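Local coordinates for aminotransferase class I and II (Anaerococcus prevotii, PDB 4EMY), which binds pyridoxal 5'-phosphate and, as a homodimeric member of an aminotransferase family, probably transfers amino groups between amino acids and keto acids, at residues A[79-84]-A[305-310]. Numbering follows the deposited sequence.
Sequences EGEKDY and AQNILI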
loop_
_atom_site.group_PDB
_atom_site.type_symbol
_atom_site.label_atom_id
_atom_site.label_comp_id
_atom_site.label_asym_id
_atom_site.label_seq_id
_atom_site.Cartn_x
_atom_site.Cartn_y
_atom_site.Cartn_z
ATOM N N GLU A 79 9.437 -8.254 -0.577
ATOM C CA GLU A 79 9.874 -7.828 -1.895
ATOM C C GLU A 79 8.925 -8.299 -2.983
ATOM O O GLU A 79 8.950 -7.785 -4.102
ATOM C CB GLU A 79 11.291 -8.347 -2.163
ATOM C CG GLU A 79 12.381 -7.649 -1.356
ATOM C CD GLU A 79 12.635 -8.264 0.018
ATOM O OE1 GLU A 79 11.913 -9.206 0.419
ATOM O OE2 GLU A 79 13.581 -7.795 0.701
ATOM N N GLY A 80 8.076 -9.263 -2.627
ATOM C CA GLY A 80 7.214 -9.962 -3.569
ATOM C C GLY A 80 7.768 -11.355 -3.734
ATOM O O GLY A 80 8.945 -11.598 -3.436
ATOM N N GLU A 81 6.914 -12.272 -4.188
ATOM C CA GLU A 81 7.295 -13.661 -4.451
ATOM C C GLU A 81 8.487 -13.731 -5.405
ATOM O O GLU A 81 8.551 -12.990 -6.393
ATOM C CB GLU A 81 6.112 -14.440 -5.034
ATOM C CG GLU A 81 5.044 -14.854 -4.023
ATOM C CD GLU A 81 5.480 -15.983 -3.092
ATOM O OE1 GLU A 81 6.432 -16.723 -3.428
ATOM O OE2 GLU A 81 4.868 -16.139 -2.012
ATOM N N LYS A 82 9.428 -14.620 -5.091
ATOM C CA LYS A 82 10.650 -14.797 -5.877
ATOM C C LYS A 82 10.337 -14.923 -7.371
ATOM O O LYS A 82 10.984 -14.274 -8.197
ATOM C CB LYS A 82 11.424 -16.012 -5.348
ATOM C CG LYS A 82 12.506 -16.597 -6.247
ATOM C CD LYS A 82 12.465 -18.127 -6.171
ATOM C CE LYS A 82 13.693 -18.794 -6.781
ATOM N NZ LYS A 82 14.895 -18.624 -5.913
ATOM N N ASP A 83 9.320 -15.724 -7.705
ATOM C CA ASP A 83 8.900 -15.918 -9.091
ATOM C C ASP A 83 8.170 -14.724 -9.699
ATOM O O ASP A 83 8.386 -14.399 -10.864
ATOM C CB ASP A 83 8.056 -17.179 -9.213
ATOM C CG ASP A 83 8.890 -18.449 -9.162
ATOM O OD1 ASP A 83 8.331 -19.521 -9.487
ATOM O OD2 ASP A 83 10.096 -18.379 -8.806
ATOM N N TYR A 84 7.302 -14.081 -8.918
ATOM C CA TYR A 84 6.680 -12.808 -9.320
ATOM C C TYR A 84 7.722 -11.779 -9.771
ATOM O O TYR A 84 7.609 -11.232 -10.866
ATOM C CB TYR A 84 5.826 -12.229 -8.183
ATOM C CG TYR A 84 5.206 -10.856 -8.439
ATOM C CD1 TYR A 84 3.936 -10.740 -9.017
ATOM C CD2 TYR A 84 5.873 -9.677 -8.068
ATOM C CE1 TYR A 84 3.356 -9.495 -9.229
ATOM C CE2 TYR A 84 5.305 -8.428 -8.281
ATOM C CZ TYR A 84 4.051 -8.340 -8.861
ATOM O OH TYR A 84 3.469 -7.105 -9.074
ATOM N N ALA A 305 -2.715 -11.516 -6.297
ATOM C CA ALA A 305 -2.334 -10.894 -7.566
ATOM C C ALA A 305 -0.952 -11.346 -8.055
ATOM O O ALA A 305 -0.729 -11.526 -9.260
ATOM C CB ALA A 305 -2.387 -9.383 -7.445
ATOM N N GLN A 306 -0.028 -11.534 -7.118
ATOM C CA GLN A 306 1.311 -11.991 -7.452
ATOM C C GLN A 306 1.265 -13.411 -7.977
ATOM O O GLN A 306 1.909 -13.737 -8.967
ATOM C CB GLN A 306 2.231 -11.906 -6.239
ATOM C CG GLN A 306 2.464 -10.493 -5.745
ATOM C CD GLN A 306 3.464 -10.419 -4.609
ATOM O OE1 GLN A 306 4.094 -11.414 -4.238
ATOM N NE2 GLN A 306 3.626 -9.222 -4.052
ATOM N N ASN A 307 0.490 -14.248 -7.304
ATOM C CA ASN A 307 0.299 -15.633 -7.714
ATOM C C ASN A 307 -0.421 -15.753 -9.055
ATOM O O ASN A 307 -0.152 -16.680 -9.821
ATOM C CB ASN A 307 -0.422 -16.416 -6.619
ATOM C CG ASN A 307 0.459 -16.656 -5.408
ATOM O OD1 ASN A 307 1.631 -17.011 -5.543
ATOM N ND2 ASN A 307 -0.098 -16.463 -4.215
ATOM N N ILE A 308 -1.311 -14.800 -9.334
ATOM C CA ILE A 308 -1.988 -14.730 -10.626
ATOM C C ILE A 308 -0.959 -14.566 -11.745
ATOM O O ILE A 308 -0.981 -15.322 -12.722
ATOM C CB ILE A 308 -3.077 -13.625 -10.673
ATOM C CG1 ILE A 308 -4.271 -14.020 -9.795
ATOM C CG2 ILE A 308 -3.556 -13.387 -12.103
ATOM C CD1 ILE A 308 -5.294 -12.923 -9.580
ATOM N N LEU A 309 -0.043 -13.611 -11.586
ATOM C CA LEU A 309 1.011 -13.392 -12.578
ATOM C C LEU A 309 1.890 -14.632 -12.780
ATOM O O LEU A 309 2.273 -14.950 -13.913
ATOM C CB LEU A 309 1.872 -12.187 -12.208
ATOM C CG LEU A 309 2.764 -11.626 -13.317
ATOM C CD1 LEU A 309 1.933 -10.839 -14.314
ATOM C CD2 LEU A 309 3.858 -10.742 -12.743
ATOM N N ILE A 310 2.196 -15.325 -11.682
ATOM C CA ILE A 310 3.008 -16.535 -11.723
ATOM C C ILE A 310 2.292 -17.622 -12.522
ATOM O O ILE A 310 2.894 -18.271 -13.382
ATOM C CB ILE A 310 3.337 -17.052 -10.303
ATOM C CG1 ILE A 310 4.291 -16.091 -9.584
ATOM C CG2 ILE A 310 3.932 -18.457 -10.350
ATOM C CD1 ILE A 310 4.463 -16.383 -8.105
#
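Q306, on helix 303-311, reaches across to the loop that starts helix 82-93 and gives its amide oxygen OE1 to the backbone N of E81, 2.9 Å away. The bond is nearly straight at the hydrogen (167°), yet the donor sits well above the carbonyl plane. E81 is the N-cap residue of helix 82-93, and G80 just before it brings its CA to 3.5 Å from the same OE1. The E81 side chain bends at chi2 and turns its carboxylate to H303, near the start of the other helix, where OE2 is hydrogen-bonded. Y84 is held from outside the two segments as well, its OH being hydrogen-bonded to G271 O and S270 OG.

The other contacts between the two segments are packing. Y84 holds its ring CG anti to the backbone N (chi1 176°), which turns the ring across the Q306 side chain: CG of the glutamine stands over one face, offset toward the rim and 3.7 Å from the Y84 ring centroid, a CH-pi contact, and the amide is stacked at 25° to the ring plane. L309 CD2 meets Y84 CD1 at 3.7 Å. One turn on from Q306, I310 CD1 touches D83 CB at 3.8 Å and E81 CB at 4.0 Å, while its CG1 lies against the backbone N of Y84.

Q306 therefore does two jobs: its aliphatic part covers an aromatic face and its amide oxygen accepts a backbone N-H at a helix start, tying together two helices distant in sequence, with the Y84 side chain about 9 Å from the bound cofactor.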